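Local coordinates for protein COG0546: Predicted phosphatases (Streptococcus pneumoniae, PDB 2AH5) that is of unknown function but belongs to the haloacid dehalogenase-like hydrolases and is predicted to act as a phosphatase, at residues 24-29 against 69-74; 88-93 against 120-125. All blocks are in the same frame, centred on the assembly; numbering follows the deposited sequence.

Interaction 1: 24-29 against 69-74; sequences NAFTYT and QIYRSY
The ring of Y71 meets both A25 and F26 of the facing helix, taking the A25 methyl over one face: CB stands 3.5 Å from the ring centroid and 22° off the normal, a CH-pi contact displaced toward the rim. The same ring places its CE1 over the centre of one face of the F26 ring, in an edge-to-face pair with centroids 4.8 Å apart and planes at 61°. With CG anti to the backbone N, the Y71 ring is swung across to helix 19-33, and L51 and F55 of helix 51-56 close around the F26/Y71 pair.

One face of the Y74 ring lies over the N24-A25 peptide, its CD2 3.5 Å from A25 CA. Apolar contacts continue beside it: Y28 CB meets Y74 CD1 at 3.7 Å, and I70 CG2 reaches Y28 CE2 at 3.6 Å, the latter two side chains crossing at about a right angle.

The segments belong to helices 19-33 and 64-79, part of an all-helical bundle consistent with the cap domain inserted after the first strand of many HAD enzymes. Their axes approach to 8.3 Å and run at 130°, steeply crossed, with an antiparallel component to their directions.

Polar groups are satisfied mainly away from the crossing. T29 OG1 packs on Y71 CA but donates to A25 O within its own helix; that carbonyl also accepts T29 N, from the opposite face of its plane. N24 ND2 and Y74 OH both hydrogen-bond to E82 OE1, a shared carboxylate oxygen that ties the ends of the two side chains together.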
ATOM      1  N   ASN A  24      12.761  -1.101  10.586  1.00 12.82           N
ATOM      2  CA  ASN A  24      14.069  -0.492  10.838  1.00 13.34           C
ATOM      3  C   ASN A  24      14.044   1.039  10.860  1.00 12.61           C
ATOM      4  O   ASN A  24      14.759   1.700  11.657  1.00 11.93           O
ATOM      5  CB  ASN A  24      15.103  -0.992   9.823  1.00 14.46           C
ATOM      6  CG  ASN A  24      15.541  -2.436  10.076  1.00 16.88           C
ATOM      7  OD1 ASN A  24      15.216  -3.035  11.103  1.00 20.77           O
ATOM      8  ND2 ASN A  24      16.280  -3.002   9.114  1.00 19.34           N
ATOM      9  N   ALA A  25      13.270   1.629   9.966  1.00 11.41           N
ATOM     10  CA  ALA A  25      13.104   3.079   9.996  1.00 11.84           C
ATOM     11  C   ALA A  25      12.478   3.529  11.333  1.00 11.90           C
ATOM     12  O   ALA A  25      12.934   4.522  11.920  1.00 11.03           O
ATOM     13  CB  ALA A  25      12.280   3.551   8.805  1.00 11.73           C
ATOM     14  N   PHE A  26      11.445   2.826  11.820  1.00 11.59           N
ATOM     15  CA  PHE A  26      10.870   3.187  13.129  1.00 12.24           C
ATOM     16  C   PHE A  26      11.878   3.066  14.276  1.00 12.73           C
ATOM     17  O   PHE A  26      12.030   3.986  15.090  1.00 12.23           O
ATOM     18  CB  PHE A  26       9.620   2.384  13.453  1.00 13.12           C
ATOM     19  CG  PHE A  26       8.397   2.941  12.814  1.00 12.19           C
ATOM     20  CD1 PHE A  26       7.761   2.232  11.811  1.00 12.68           C
ATOM     21  CD2 PHE A  26       7.911   4.202  13.189  1.00 13.68           C
ATOM     22  CE1 PHE A  26       6.628   2.742  11.195  1.00 12.84           C
ATOM     23  CE2 PHE A  26       6.743   4.726  12.570  1.00 13.64           C
ATOM     24  CZ  PHE A  26       6.129   3.995  11.562  1.00 12.88           C
ATOM     25  N   THR A  27      12.585   1.952  14.305  1.00 12.46           N
ATOM     26  CA  THR A  27      13.501   1.683  15.440  1.00 13.20           C
ATOM     27  C   THR A  27      14.722   2.615  15.377  1.00 12.70           C
ATOM     28  O   THR A  27      15.263   3.007  16.422  1.00 12.60           O
ATOM     29  CB  THR A  27      13.920   0.192  15.534  1.00 13.02           C
ATOM     30  OG1 THR A  27      14.596  -0.187  14.341  1.00 11.61           O
ATOM     31  CG2 THR A  27      12.671  -0.741  15.735  1.00 14.62           C
ATOM     32  N   TYR A  28      15.167   2.944  14.163  1.00 12.13           N
ATOM     33  CA  TYR A  28      16.218   3.978  14.006  1.00 12.45           C
ATOM     34  C   TYR A  28      15.760   5.289  14.622  1.00 11.90           C
ATOM     35  O   TYR A  28      16.538   5.987  15.300  1.00 12.18           O
ATOM     36  CB  TYR A  28      16.607   4.199  12.516  1.00 12.61           C
ATOM     37  CG  TYR A  28      17.653   5.291  12.365  1.00 12.59           C
ATOM     38  CD1 TYR A  28      18.975   5.060  12.749  1.00 15.50           C
ATOM     39  CD2 TYR A  28      17.297   6.584  11.928  1.00 13.38           C
ATOM     40  CE1 TYR A  28      19.950   6.066  12.637  1.00 14.55           C
ATOM     41  CE2 TYR A  28      18.262   7.599  11.812  1.00 14.78           C
ATOM     42  CZ  TYR A  28      19.578   7.329  12.184  1.00 15.56           C
ATOM     43  OH  TYR A  28      20.540   8.314  12.117  1.00 14.75           O
ATOM     44  N   THR A  29      14.496   5.645  14.371  1.00 11.79           N
ATOM     45  CA  THR A  29      13.941   6.896  14.899  1.00 12.39           C
ATOM     46  C   THR A  29      13.912   6.912  16.418  1.00 12.20           C
ATOM     47  O   THR A  29      14.377   7.861  17.028  1.00 12.75           O
ATOM     48  CB  THR A  29      12.554   7.211  14.297  1.00 12.97           C
ATOM     49  OG1 THR A  29      12.677   7.220  12.869  1.00 12.12           O
ATOM     50  CG2 THR A  29      12.047   8.616  14.763  1.00 13.22           C
ATOM     51  N   GLN A  69      10.926  13.443  10.067  1.00 15.34           N
ATOM     52  CA  GLN A  69      12.164  13.746   9.361  1.00 15.59           C
ATOM     53  C   GLN A  69      13.210  12.653   9.500  1.00 15.11           C
ATOM     54  O   GLN A  69      13.786  12.224   8.495  1.00 15.19           O
ATOM     55  CB  GLN A  69      12.731  15.097   9.798  1.00 15.54           C
ATOM     56  CG  GLN A  69      14.038  15.468   9.086  1.00 16.15           C
ATOM     57  CD  GLN A  69      14.602  16.800   9.579  1.00 18.11           C
ATOM     58  OE1 GLN A  69      13.873  17.770   9.683  1.00 24.68           O
ATOM     59  NE2 GLN A  69      15.899  16.844   9.873  1.00 16.49           N
ATOM     60  N   ILE A  70      13.448  12.194  10.725  1.00 14.93           N
ATOM     61  CA  ILE A  70      14.473  11.185  10.989  1.00 15.26           C
ATOM     62  C   ILE A  70      14.077   9.860  10.293  1.00 15.14           C
ATOM     63  O   ILE A  70      14.881   9.234   9.608  1.00 15.79           O
ATOM     64  CB  ILE A  70      14.714  11.002  12.519  1.00 15.57           C
ATOM     65  CG1 ILE A  70      15.374  12.252  13.131  1.00 14.53           C
ATOM     66  CG2 ILE A  70      15.588   9.766  12.805  1.00 14.43           C
ATOM     67  CD1 ILE A  70      15.228  12.335  14.666  1.00 15.91           C
ATOM     68  N   TYR A  71      12.824   9.449  10.469  1.00 15.43           N
ATOM     69  CA  TYR A  71      12.311   8.250   9.806  1.00 14.87           C
ATOM     70  C   TYR A  71      12.612   8.248   8.305  1.00 16.05           C
ATOM     71  O   TYR A  71      13.110   7.269   7.748  1.00 15.31           O
ATOM     72  CB  TYR A  71      10.799   8.147  10.047  1.00 15.05           C
ATOM     73  CG  TYR A  71      10.162   6.942   9.362  1.00 14.54           C
ATOM     74  CD1 TYR A  71       9.845   5.800  10.074  1.00 13.22           C
ATOM     75  CD2 TYR A  71       9.880   6.974   7.998  1.00 14.63           C
ATOM     76  CE1 TYR A  71       9.247   4.700   9.441  1.00 12.97           C
ATOM     77  CE2 TYR A  71       9.303   5.896   7.358  1.00 15.12           C
ATOM     78  CZ  TYR A  71       8.989   4.766   8.074  1.00 14.29           C
ATOM     79  OH  TYR A  71       8.411   3.691   7.403  1.00 19.01           O
ATOM     80  N   ARG A  72      12.287   9.344   7.657  1.00 17.90           N
ATOM     81  CA  ARG A  72      12.493   9.433   6.213  1.00 20.95           C
ATOM     82  C   ARG A  72      13.976   9.389   5.844  1.00 21.56           C
ATOM     83  O   ARG A  72      14.329   8.841   4.787  1.00 22.39           O
ATOM     84  CB  ARG A  72      11.797  10.655   5.639  1.00 21.24           C
ATOM     85  CG  ARG A  72      10.305  10.647   5.857  1.00 24.51           C
ATOM     86  CD  ARG A  72       9.601  11.374   4.755  1.00 31.76           C
ATOM     87  NE  ARG A  72       8.142  11.235   4.839  1.00 35.23           N
ATOM     88  CZ  ARG A  72       7.462  10.108   4.599  1.00 37.72           C
ATOM     89  NH1 ARG A  72       8.097   8.985   4.289  1.00 37.85           N
ATOM     90  NH2 ARG A  72       6.132  10.097   4.700  1.00 39.11           N
ATOM     91  N   SER A  73      14.827   9.908   6.738  1.00 22.10           N
ATOM     92  CA  SER A  73      16.290   9.846   6.603  1.00 22.03           C
ATOM     93  C   SER A  73      16.864   8.426   6.606  1.00 22.38           C
ATOM     94  O   SER A  73      17.879   8.157   5.938  1.00 24.31           O
ATOM     95  CB  SER A  73      16.998  10.702   7.686  1.00 21.70           C
ATOM     96  OG  SER A  73      17.220   9.989   8.907  1.00 19.71           O
ATOM     97  N   TYR A  74      16.256   7.521   7.367  1.00 21.62           N
ATOM     98  CA  TYR A  74      16.629   6.128   7.277  1.00 20.45           C
ATOM     99  C   TYR A  74      15.958   5.512   6.032  1.00 19.27           C
ATOM    100  O   TYR A  74      16.602   4.799   5.250  1.00 18.51           O
ATOM    101  CB  TYR A  74      16.252   5.359   8.550  1.00 20.52           C
ATOM    102  CG  TYR A  74      16.664   3.908   8.499  1.00 21.76           C
ATOM    103  CD1 TYR A  74      17.865   3.472   9.082  1.00 21.69           C
ATOM    104  CD2 TYR A  74      15.879   2.976   7.833  1.00 20.01           C
ATOM    105  CE1 TYR A  74      18.253   2.123   9.025  1.00 22.37           C
ATOM    106  CE2 TYR A  74      16.261   1.633   7.758  1.00 21.74           C
ATOM    107  CZ  TYR A  74      17.445   1.213   8.361  1.00 22.91           C
ATOM    108  OH  TYR A  74      17.815  -0.114   8.264  1.00 23.25           O
TER

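Interaction 2: 88-93 against 120-125; sequences QIIDLL and LEIHHF
The ring of F125 lies between two very different groups, one on each face. On one side L93 CB stands over the ring centre, 3.9 Å from the centroid and only 12° off the normal, which meets the geometry of a CH-pi contact. On the opposite face is the imidazole of the preceding residue, H124, whose NE2 sits 3.5 Å above the plane but toward the rim. H124 thus flanks the ring from within its own segment, whereas L93 reaches it from helix 89-97.

Beside the ring, branched aliphatic side chains complete the contact. L93 CD1 lies 3.8 Å from F125 CD2 and also approaches I122 CG2, so one methyl bridges the ring and the isoleucine. I90 does likewise from one turn earlier: its CD1 is 3.7 Å from I122 CG2 and 4.0 Å from F125 CE2. The first torsion of I122 (chi1 63°) wedges CG1 between the backbone N and the carbonyl carbon, and CG2 is the branch presented to both helix residues. L85 of strand 84-85 touches I90 and I122, extending the apolar cluster.

E121, with positive phi (69°), is the C-prime residue of a Schellman motif that ends helix 110-119, and residues 123-125 follow as a short 3-10 segment, with F125 N bonded to I122 O at 3.1 Å. The contact therefore joins the start of helix 89-97 to the connection leading into strand 128-132, an outer strand of the parallel sheet in the Rossmann-like HAD core.

No hydrogen bond or salt bridge crosses between the segments, which implies that their association rests on dispersion and apolar burial, with 256 Å² covered in total.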
ATOM      1  N   GLN A  88       4.885 -15.511  -4.945  1.00 16.33           N
ATOM      2  CA  GLN A  88       3.883 -15.624  -6.032  1.00 17.50           C
ATOM      3  C   GLN A  88       3.374 -14.282  -6.633  1.00 15.94           C
ATOM      4  O   GLN A  88       2.483 -14.258  -7.510  1.00 14.20           O
ATOM      5  CB  GLN A  88       2.686 -16.487  -5.566  1.00 19.28           C
ATOM      6  CG  GLN A  88       3.041 -17.882  -5.042  1.00 25.06           C
ATOM      7  CD  GLN A  88       3.861 -18.691  -6.031  1.00 29.90           C
ATOM      8  OE1 GLN A  88       5.031 -18.997  -5.782  1.00 33.52           O
ATOM      9  NE2 GLN A  88       3.260 -19.017  -7.167  1.00 34.42           N
ATOM     10  N   ILE A  89       3.920 -13.156  -6.177  1.00 14.14           N
ATOM     11  CA  ILE A  89       3.473 -11.867  -6.724  1.00 13.35           C
ATOM     12  C   ILE A  89       3.813 -11.707  -8.213  1.00 13.17           C
ATOM     13  O   ILE A  89       2.979 -11.244  -8.992  1.00 13.15           O
ATOM     14  CB  ILE A  89       3.994 -10.640  -5.895  1.00 13.54           C
ATOM     15  CG1 ILE A  89       3.306 -10.582  -4.532  1.00 10.99           C
ATOM     16  CG2 ILE A  89       3.747  -9.331  -6.657  1.00 13.18           C
ATOM     17  CD1 ILE A  89       1.731 -10.388  -4.559  1.00 13.19           C
ATOM     18  N   ILE A  90       5.031 -12.080  -8.613  1.00 13.08           N
ATOM     19  CA  ILE A  90       5.399 -12.054 -10.042  1.00 13.80           C
ATOM     20  C   ILE A  90       4.402 -12.882 -10.865  1.00 13.38           C
ATOM     21  O   ILE A  90       3.916 -12.412 -11.899  1.00 12.88           O
ATOM     22  CB  ILE A  90       6.865 -12.513 -10.318  1.00 14.46           C
ATOM     23  CG1 ILE A  90       7.889 -11.545  -9.697  1.00 15.30           C
ATOM     24  CG2 ILE A  90       7.133 -12.607 -11.825  1.00 15.03           C
ATOM     25  CD1 ILE A  90       8.018 -10.217 -10.438  1.00 17.80           C
ATOM     26  N   ASP A  91       4.103 -14.103 -10.399  1.00 12.83           N
ATOM     27  CA  ASP A  91       3.089 -14.960 -11.064  1.00 13.33           C
ATOM     28  C   ASP A  91       1.746 -14.236 -11.225  1.00 13.02           C
ATOM     29  O   ASP A  91       1.158 -14.234 -12.317  1.00 13.37           O
ATOM     30  CB  ASP A  91       2.899 -16.283 -10.328  1.00 13.05           C
ATOM     31  CG  ASP A  91       2.281 -17.373 -11.219  1.00 14.59           C
ATOM     32  OD1 ASP A  91       2.368 -17.262 -12.487  1.00 13.51           O
ATOM     33  OD2 ASP A  91       1.728 -18.331 -10.629  1.00 12.59           O
ATOM     34  N   LEU A  92       1.270 -13.628 -10.147  1.00 12.44           N
ATOM     35  CA  LEU A  92      -0.025 -12.932 -10.158  1.00 12.48           C
ATOM     36  C   LEU A  92      -0.007 -11.797 -11.162  1.00 12.85           C
ATOM     37  O   LEU A  92      -0.948 -11.623 -11.954  1.00 11.64           O
ATOM     38  CB  LEU A  92      -0.316 -12.355  -8.762  1.00 13.16           C
ATOM     39  CG  LEU A  92      -1.563 -11.481  -8.687  1.00 13.73           C
ATOM     40  CD1 LEU A  92      -2.822 -12.289  -9.027  1.00 15.51           C
ATOM     41  CD2 LEU A  92      -1.631 -10.889  -7.281  1.00 14.41           C
ATOM     42  N   LEU A  93       1.052 -10.991 -11.113  1.00 12.72           N
ATOM     43  CA  LEU A  93       1.162  -9.875 -12.062  1.00 13.27           C
ATOM     44  C   LEU A  93       1.254 -10.299 -13.540  1.00 14.33           C
ATOM     45  O   LEU A  93       0.569  -9.724 -14.382  1.00 14.61           O
ATOM     46  CB  LEU A  93       2.350  -8.992 -11.704  1.00 13.62           C
ATOM     47  CG  LEU A  93       2.229  -8.293 -10.353  1.00 13.37           C
ATOM     48  CD1 LEU A  93       3.548  -7.536 -10.053  1.00 14.53           C
ATOM     49  CD2 LEU A  93       0.994  -7.360 -10.349  1.00 14.68           C
ATOM     50  N   LEU A 120      12.402  -3.619  -7.377  1.00 16.24           N
ATOM     51  CA  LEU A 120      11.925  -4.983  -7.174  1.00 15.90           C
ATOM     52  C   LEU A 120      11.489  -5.647  -8.466  1.00 15.46           C
ATOM     53  O   LEU A 120      10.978  -6.781  -8.451  1.00 14.95           O
ATOM     54  CB  LEU A 120      10.814  -5.004  -6.126  1.00 16.79           C
ATOM     55  CG  LEU A 120      11.330  -4.644  -4.722  1.00 17.29           C
ATOM     56  CD1 LEU A 120      10.164  -4.454  -3.775  1.00 17.01           C
ATOM     57  CD2 LEU A 120      12.339  -5.655  -4.130  1.00 21.45           C
ATOM     58  N   GLU A 121      11.753  -4.941  -9.568  1.00 14.70           N
ATOM     59  CA  GLU A 121      11.576  -5.457 -10.945  1.00 15.01           C
ATOM     60  C   GLU A 121      10.118  -5.663 -11.362  1.00 14.41           C
ATOM     61  O   GLU A 121       9.831  -6.515 -12.207  1.00 14.19           O
ATOM     62  CB  GLU A 121      12.411  -6.749 -11.115  1.00 15.59           C
ATOM     63  CG  GLU A 121      13.843  -6.503 -10.659  1.00 19.53           C
ATOM     64  CD  GLU A 121      14.845  -7.559 -11.087  1.00 25.05           C
ATOM     65  OE1 GLU A 121      14.447  -8.684 -11.453  1.00 25.75           O
ATOM     66  OE2 GLU A 121      16.045  -7.231 -11.025  1.00 25.58           O
ATOM     67  N   ILE A 122       9.214  -4.858 -10.796  1.00 12.78           N
ATOM     68  CA  ILE A 122       7.773  -4.985 -11.093  1.00 13.16           C
ATOM     69  C   ILE A 122       7.190  -3.747 -11.796  1.00 12.52           C
ATOM     70  O   ILE A 122       6.043  -3.775 -12.244  1.00 13.89           O
ATOM     71  CB  ILE A 122       6.924  -5.375  -9.847  1.00 12.39           C
ATOM     72  CG1 ILE A 122       6.972  -4.304  -8.736  1.00 12.36           C
ATOM     73  CG2 ILE A 122       7.338  -6.799  -9.337  1.00 13.05           C
ATOM     74  CD1 ILE A 122       5.826  -4.448  -7.703  1.00 14.34           C
ATOM     75  N   HIS A 123       8.001  -2.705 -11.942  1.00 13.63           N
ATOM     76  CA  HIS A 123       7.557  -1.439 -12.548  1.00 14.03           C
ATOM     77  C   HIS A 123       6.936  -1.727 -13.921  1.00 14.05           C
ATOM     78  O   HIS A 123       5.910  -1.149 -14.317  1.00 14.23           O
ATOM     79  CB  HIS A 123       8.760  -0.458 -12.666  1.00 14.46           C
ATOM     80  CG  HIS A 123       8.395   0.911 -13.169  1.00 17.48           C
ATOM     81  ND1 HIS A 123       7.975   1.145 -14.461  1.00 21.31           N
ATOM     82  CD2 HIS A 123       8.408   2.121 -12.556  1.00 18.95           C
ATOM     83  CE1 HIS A 123       7.728   2.436 -14.619  1.00 21.46           C
ATOM     84  NE2 HIS A 123       7.975   3.048 -13.474  1.00 20.89           N
ATOM     85  N   HIS A 124       7.544  -2.658 -14.646  1.00 14.43           N
ATOM     86  CA  HIS A 124       7.137  -2.886 -16.019  1.00 14.38           C
ATOM     87  C   HIS A 124       5.736  -3.518 -16.225  1.00 13.80           C
ATOM     88  O   HIS A 124       5.197  -3.519 -17.358  1.00 15.99           O
ATOM     89  CB  HIS A 124       8.218  -3.674 -16.750  1.00 14.70           C
ATOM     90  CG  HIS A 124       8.296  -5.116 -16.353  1.00 13.06           C
ATOM     91  ND1 HIS A 124       8.991  -5.535 -15.243  1.00 13.86           N
ATOM     92  CD2 HIS A 124       7.791  -6.235 -16.925  1.00 14.70           C
ATOM     93  CE1 HIS A 124       8.903  -6.848 -15.139  1.00 16.04           C
ATOM     94  NE2 HIS A 124       8.168  -7.298 -16.136  1.00 15.30           N
ATOM     95  N   PHE A 125       5.143  -4.046 -15.160  1.00 12.25           N
ATOM     96  CA  PHE A 125       3.811  -4.642 -15.244  1.00 12.33           C
ATOM     97  C   PHE A 125       2.693  -3.598 -15.209  1.00 12.09           C
ATOM     98  O   PHE A 125       1.531  -3.946 -15.399  1.00 14.50           O
ATOM     99  CB  PHE A 125       3.573  -5.594 -14.080  1.00 11.76           C
ATOM    100  CG  PHE A 125       4.378  -6.852 -14.154  1.00 12.60           C
ATOM    101  CD1 PHE A 125       4.098  -7.821 -15.120  1.00 14.58           C
ATOM    102  CD2 PHE A 125       5.418  -7.061 -13.278  1.00 14.19           C
ATOM    103  CE1 PHE A 125       4.837  -8.996 -15.181  1.00 15.26           C
ATOM    104  CE2 PHE A 125       6.167  -8.217 -13.335  1.00 14.44           C
ATOM    105  CZ  PHE A 125       5.878  -9.191 -14.268  1.00 11.78           C
TER

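Interactions 1 and 2 come in series along the chain, the first closing at residue 74 before the second opens at 88. Their centres lie 27 Å apart and their nearest atoms about 14 Å, so they do not touch. Interaction 1 joins helices 19-33 and 64-79, in the helical region between strands 16-17 and 84-85; interaction 2 lies beside the parallel sheet, where helix 89-97 meets the connection from helix 110-119 to strand 128-132. The separation matches a cap-and-core layout as in HAD relatives: one contact binds helices within the probable cap, the other joins two elements of the core, and neither bridges the two regions.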